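Local atomic coordinates of translation initiation factor eIF-2B (PDB entry 1VB5), a protein that probably catalyses the exchange of GDP for GTP on initiation factor 2, as an archaeal counterpart of a regulatory eIF-2B subunit. Residues A185-K190 and P225-G230; Y193-A198 and F251-W256. All coordinates share one frame; numbering follows the deposited sequence.

Contact 1: A185-K190 and P225-G230; sequences ADMITK and PTLKSG
K190 and L227 meet where the two segments run nearly perpendicular, with end-to-end directions 98° apart, and one backbone hydrogen bond joins them: K190 N to L227 O, 2.7 Å long and almost straight at 177°, its donor tilted out of the carbonyl plane. The same oxygen, L227 O, lies 3.4 Å from T189 CB, so the loop carbonyl is packed against the threonine side chain as well as bonded to the next amide. K190 then runs out fully extended across the loop, its CD 3.6 Å from P225 O. K228 sets off away from 185-190, but the bend at its second torsion (chi2 -69°) brings CE to 3.6 Å from K190 CD. The two lysines therefore touch through methylenes, while K190 NZ and K228 NZ stay 5.0 Å apart. Residues 187-188 form an outer strand of a three-stranded antiparallel sheet, entered through a classic beta bulge in which D186 and M187 both face V195; the segment 225-230 belongs to the long loop between strands 214-217 and 240-241. Deeper in, M187 crosses L227 at about a right angle, bending at its thioether so that SD and CE both reach L227 CD2, SD at 3.7 Å. M187 also rests on A63 of helix 63-71, a helix that P225 touches through Y66 and N67. One residue before K190, T189 CG2 packs 3.9 Å from S229 CA. The hydroxyls of this pair are tied together through D191: OD1 bonds T189 OG1, and OD2 bonds S229 OG.

Contact 2: Y193-A198 and F251-W256; sequences YVVNKA and FDVTPW
The Y193 ring meets W256 N over one face and V253 CG1 at its edge, Y193 CD2 standing 3.8 Å from that methyl, while P255 CA approaches obliquely. The indole of W256 is turned almost perpendicular to the phenol, the planes at 89°, and sets CD1 3.5 Å from Y193 CE1. These rings close one end of an antiparallel ladder between strands 194-197 and 251-254, in which V194 with T254 and N196 with D252 are the hydrogen-bonded pairs and V195 with V253 a non-hydrogen-bonded one. At the other end F251 turns its ring edge to N196 C. Replacing Y193 by alanine is likely to open a gap beside V253 and P255 and leave the W256 indole without its aromatic neighbour. V195 and V253 share the Y193-ring side of the ladder, where V195 CG1 also meets F251 CB at 4.1 Å. V194, N196, D252 and T254 occupy the opposite face, where D252 and T254 pack on helix 200-209 and V194 on I188. There D252 bends its carboxylate back over the neighbouring strand (chi1 77°), with OD2 held by Y201 N, and L173 of the second subunit packs on the same residue. A water links the two strands here: it donates to V194 O at 2.8 Å, bonds T254 OG1 at 2.8 Å, and reaches D252 OD1 through a weak bond of 3.1 Å.

Contacts 1 and 2 lie with centres about 9 Å apart, on the same side of the chain's centre, and illustrate how segments that alternate in sequence knit a small sheet into its surroundings. Along the chain the order is 185-190, 193-198, 225-230, 251-256. Strands 187-188, 194-197 and 251-254 lie side by side in that order: contact 2 is one seam of the sheet, whereas contact 1 packs a loop against the outer strand 187-188 and the turn that follows it. The other seam joins the contacts directly, with M187 O 2.8 Å from V195 N in a probable hydrogen bond. The sheet thus lies between helix 63-71 and helix 200-209, with the second subunit packing on A198 and D252.

Contact 1: A185-K190 and P225-G230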
loop_
_atom_site.group_PDB
_atom_site.type_symbol
_atom_site.label_atom_id
_atom_site.label_comp_id
_atom_site.label_asym_id
_atom_site.label_seq_id
_atom_site.Cartn_x
_atom_site.Cartn_y
_atom_site.Cartn_z
ATOM N N ALA B 185 2.090 12.191 12.421
ATOM C CA ALA B 185 1.924 13.249 11.440
ATOM C C ALA B 185 3.200 14.066 11.311
ATOM O O ALA B 185 3.898 14.309 12.301
ATOM C CB ALA B 185 0.775 14.156 11.839
ATOM N N ASP B 186 3.501 14.478 10.086
ATOM C CA ASP B 186 4.668 15.298 9.811
ATOM C C ASP B 186 4.210 16.752 9.796
ATOM O O ASP B 186 5.003 17.666 9.981
ATOM C CB ASP B 186 5.274 14.912 8.458
ATOM C CG ASP B 186 5.841 13.508 8.462
ATOM O OD1 ASP B 186 6.947 13.307 9.014
ATOM O OD2 ASP B 186 5.175 12.595 7.931
ATOM N N MET B 187 2.915 16.954 9.586
ATOM C CA MET B 187 2.352 18.299 9.552
ATOM C C MET B 187 0.829 18.304 9.584
ATOM O O MET B 187 0.179 17.433 8.995
ATOM C CB MET B 187 2.807 19.039 8.286
ATOM C CG MET B 187 2.202 20.430 8.150
ATOM S SD MET B 187 2.494 21.258 6.576
ATOM C CE MET B 187 4.289 21.177 6.447
ATOM N N ILE B 188 0.269 19.276 10.295
ATOM C CA ILE B 188 -1.173 19.457 10.347
ATOM C C ILE B 188 -1.296 20.812 9.655
ATOM O O ILE B 188 -0.849 21.830 10.194
ATOM C CB ILE B 188 -1.723 19.581 11.790
ATOM C CG1 ILE B 188 -1.416 18.314 12.604
ATOM C CG2 ILE B 188 -3.222 19.845 11.741
ATOM C CD1 ILE B 188 -2.003 17.024 12.036
ATOM N N THR B 189 -1.864 20.826 8.453
ATOM C CA THR B 189 -1.997 22.068 7.703
ATOM C C THR B 189 -2.912 23.058 8.406
ATOM O O THR B 189 -3.588 22.722 9.378
ATOM C CB THR B 189 -2.534 21.819 6.273
ATOM O OG1 THR B 189 -3.856 21.270 6.339
ATOM C CG2 THR B 189 -1.633 20.846 5.532
ATOM N N LYS B 190 -2.920 24.287 7.904
ATOM C CA LYS B 190 -3.744 25.343 8.467
ATOM C C LYS B 190 -5.230 24.993 8.379
ATOM O O LYS B 190 -6.002 25.341 9.268
ATOM C CB LYS B 190 -3.485 26.658 7.726
ATOM C CG LYS B 190 -4.202 27.844 8.334
ATOM C CD LYS B 190 -4.034 29.099 7.504
ATOM C CE LYS B 190 -4.803 30.257 8.130
ATOM N NZ LYS B 190 -4.723 31.496 7.300
ATOM N N PRO B 225 1.159 27.003 10.945
ATOM C CA PRO B 225 0.252 28.148 11.055
ATOM C C PRO B 225 -0.279 28.822 9.798
ATOM O O PRO B 225 -1.287 29.523 9.864
ATOM C CB PRO B 225 1.049 29.119 11.920
ATOM C CG PRO B 225 2.446 28.892 11.434
ATOM C CD PRO B 225 2.527 27.376 11.352
ATOM N N THR B 226 0.367 28.617 8.657
ATOM C CA THR B 226 -0.083 29.292 7.444
ATOM C C THR B 226 -0.274 28.441 6.194
ATOM O O THR B 226 -1.011 28.828 5.291
ATOM C CB THR B 226 0.901 30.411 7.078
ATOM O OG1 THR B 226 2.179 29.834 6.782
ATOM C CG2 THR B 226 1.059 31.382 8.240
ATOM N N LEU B 227 0.395 27.297 6.131
ATOM C CA LEU B 227 0.319 26.436 4.956
ATOM C C LEU B 227 -0.987 25.643 4.850
ATOM O O LEU B 227 -1.360 24.921 5.775
ATOM C CB LEU B 227 1.519 25.483 4.956
ATOM C CG LEU B 227 1.865 24.703 3.689
ATOM C CD1 LEU B 227 2.165 25.654 2.537
ATOM C CD2 LEU B 227 3.071 23.833 3.980
ATOM N N LYS B 228 -1.676 25.796 3.719
ATOM C CA LYS B 228 -2.933 25.089 3.461
ATOM C C LYS B 228 -2.634 23.794 2.701
ATOM O O LYS B 228 -1.610 23.683 2.033
ATOM C CB LYS B 228 -3.885 25.962 2.632
ATOM C CG LYS B 228 -4.493 27.160 3.373
ATOM C CD LYS B 228 -5.484 26.707 4.450
ATOM C CE LYS B 228 -6.334 27.866 4.986
ATOM N NZ LYS B 228 -7.332 27.424 6.015
ATOM N N SER B 229 -3.534 22.820 2.807
ATOM C CA SER B 229 -3.363 21.526 2.153
ATOM C C SER B 229 -2.966 21.615 0.683
ATOM O O SER B 229 -2.032 20.943 0.242
ATOM C CB SER B 229 -4.650 20.707 2.283
ATOM O OG SER B 229 -5.762 21.427 1.777
ATOM N N GLY B 230 -3.674 22.446 -0.072
ATOM C CA GLY B 230 -3.387 22.584 -1.487
ATOM C C GLY B 230 -2.012 23.121 -1.851
ATOM O O GLY B 230 -1.594 23.011 -3.006
#

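Contact 2: Y193-A198 and F251-W256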
loop_
_atom_site.group_PDB
_atom_site.type_symbol
_atom_site.label_atom_id
_atom_site.label_comp_id
_atom_site.label_asym_id
_atom_site.label_seq_id
_atom_site.Cartn_x
_atom_site.Cartn_y
_atom_site.Cartn_z
ATOM N N TYR B 193 -5.801 19.466 7.463
ATOM C CA TYR B 193 -5.454 18.238 6.765
ATOM C C TYR B 193 -4.181 17.687 7.386
ATOM O O TYR B 193 -3.383 18.435 7.970
ATOM C CB TYR B 193 -5.259 18.509 5.270
ATOM C CG TYR B 193 -6.558 18.750 4.526
ATOM C CD1 TYR B 193 -7.470 19.707 4.970
ATOM C CD2 TYR B 193 -6.879 18.019 3.380
ATOM C CE1 TYR B 193 -8.676 19.932 4.294
ATOM C CE2 TYR B 193 -8.087 18.234 2.694
ATOM C CZ TYR B 193 -8.977 19.191 3.161
ATOM O OH TYR B 193 -10.175 19.404 2.513
ATOM N N VAL B 194 -3.994 16.378 7.270
ATOM C CA VAL B 194 -2.834 15.720 7.854
ATOM C C VAL B 194 -1.840 15.227 6.817
ATOM O O VAL B 194 -2.186 14.451 5.926
ATOM C CB VAL B 194 -3.266 14.516 8.720
ATOM C CG1 VAL B 194 -2.041 13.868 9.370
ATOM C CG2 VAL B 194 -4.263 14.965 9.770
ATOM N N VAL B 195 -0.603 15.694 6.935
ATOM C CA VAL B 195 0.462 15.281 6.032
ATOM C C VAL B 195 1.230 14.186 6.768
ATOM O O VAL B 195 1.672 14.379 7.907
ATOM C CB VAL B 195 1.423 16.434 5.720
ATOM C CG1 VAL B 195 2.518 15.951 4.777
ATOM C CG2 VAL B 195 0.658 17.595 5.094
ATOM N N ASN B 196 1.370 13.032 6.130
ATOM C CA ASN B 196 2.062 11.924 6.761
ATOM C C ASN B 196 2.585 10.977 5.693
ATOM O O ASN B 196 2.329 11.172 4.509
ATOM C CB ASN B 196 1.103 11.190 7.715
ATOM C CG ASN B 196 1.833 10.297 8.703
ATOM O OD1 ASN B 196 2.771 10.732 9.374
ATOM N ND2 ASN B 196 1.404 9.045 8.804
ATOM N N LYS B 197 3.328 9.961 6.118
ATOM C CA LYS B 197 3.894 8.979 5.204
ATOM C C LYS B 197 2.868 8.543 4.147
ATOM O O LYS B 197 1.701 8.296 4.461
ATOM C CB LYS B 197 4.378 7.756 5.991
ATOM C CG LYS B 197 5.054 6.694 5.134
ATOM C CD LYS B 197 6.395 7.187 4.597
ATOM C CE LYS B 197 6.918 6.273 3.482
ATOM N NZ LYS B 197 6.973 4.844 3.910
ATOM N N ALA B 198 3.314 8.465 2.897
ATOM C CA ALA B 198 2.458 8.051 1.794
ATOM C C ALA B 198 1.757 6.748 2.161
ATOM O O ALA B 198 2.394 5.801 2.625
ATOM C CB ALA B 198 3.292 7.859 0.539
ATOM N N PHE B 251 5.463 11.530 1.088
ATOM C CA PHE B 251 4.359 11.964 1.928
ATOM C C PHE B 251 3.057 12.211 1.195
ATOM O O PHE B 251 3.036 12.520 0.003
ATOM C CB PHE B 251 4.758 13.214 2.720
ATOM C CG PHE B 251 6.063 13.069 3.446
ATOM C CD1 PHE B 251 7.258 13.412 2.829
ATOM C CD2 PHE B 251 6.102 12.555 4.735
ATOM C CE1 PHE B 251 8.482 13.245 3.488
ATOM C CE2 PHE B 251 7.315 12.383 5.401
ATOM C CZ PHE B 251 8.506 12.729 4.775
ATOM N N ASP B 252 1.967 12.066 1.936
ATOM C CA ASP B 252 0.639 12.253 1.394
ATOM C C ASP B 252 -0.185 13.179 2.259
ATOM O O ASP B 252 0.279 13.664 3.290
ATOM C CB ASP B 252 -0.078 10.913 1.301
ATOM C CG ASP B 252 -0.598 10.410 2.665
ATOM O OD1 ASP B 252 0.199 10.212 3.601
ATOM O OD2 ASP B 252 -1.820 10.200 2.793
ATOM N N VAL B 253 -1.426 13.387 1.834
ATOM C CA VAL B 253 -2.356 14.255 2.534
ATOM C C VAL B 253 -3.691 13.569 2.830
ATOM O O VAL B 253 -4.330 13.009 1.935
ATOM C CB VAL B 253 -2.634 15.518 1.702
ATOM C CG1 VAL B 253 -3.523 16.475 2.488
ATOM C CG2 VAL B 253 -1.324 16.185 1.330
ATOM N N THR B 254 -4.109 13.615 4.092
ATOM C CA THR B 254 -5.381 13.032 4.490
ATOM C C THR B 254 -6.372 14.121 4.915
ATOM O O THR B 254 -6.094 14.912 5.824
ATOM C CB THR B 254 -5.223 12.046 5.667
ATOM O OG1 THR B 254 -4.372 10.959 5.280
ATOM C CG2 THR B 254 -6.582 11.496 6.076
ATOM N N PRO B 255 -7.539 14.182 4.254
ATOM C CA PRO B 255 -8.561 15.181 4.589
ATOM C C PRO B 255 -9.005 14.978 6.032
ATOM O O PRO B 255 -8.964 13.857 6.545
ATOM C CB PRO B 255 -9.689 14.871 3.604
ATOM C CG PRO B 255 -8.938 14.307 2.393
ATOM C CD PRO B 255 -7.925 13.403 3.060
ATOM N N TRP B 256 -9.443 16.049 6.686
ATOM C CA TRP B 256 -9.876 15.929 8.073
ATOM C C TRP B 256 -11.140 15.087 8.250
ATOM O O TRP B 256 -11.339 14.493 9.308
ATOM C CB TRP B 256 -10.098 17.315 8.701
ATOM C CG TRP B 256 -11.033 18.211 7.932
ATOM C CD1 TRP B 256 -10.684 19.215 7.075
ATOM C CD2 TRP B 256 -12.467 18.155 7.921
ATOM N NE1 TRP B 256 -11.809 19.786 6.530
ATOM C CE2 TRP B 256 -12.917 19.155 7.031
ATOM C CE3 TRP B 256 -13.414 17.359 8.578
ATOM C CZ2 TRP B 256 -14.276 19.381 6.778
ATOM C CZ3 TRP B 256 -14.763 17.580 8.327
ATOM C CH2 TRP B 256 -15.182 18.583 7.431
HETATM O O HOH W 1 -1.651 11.764 5.520
#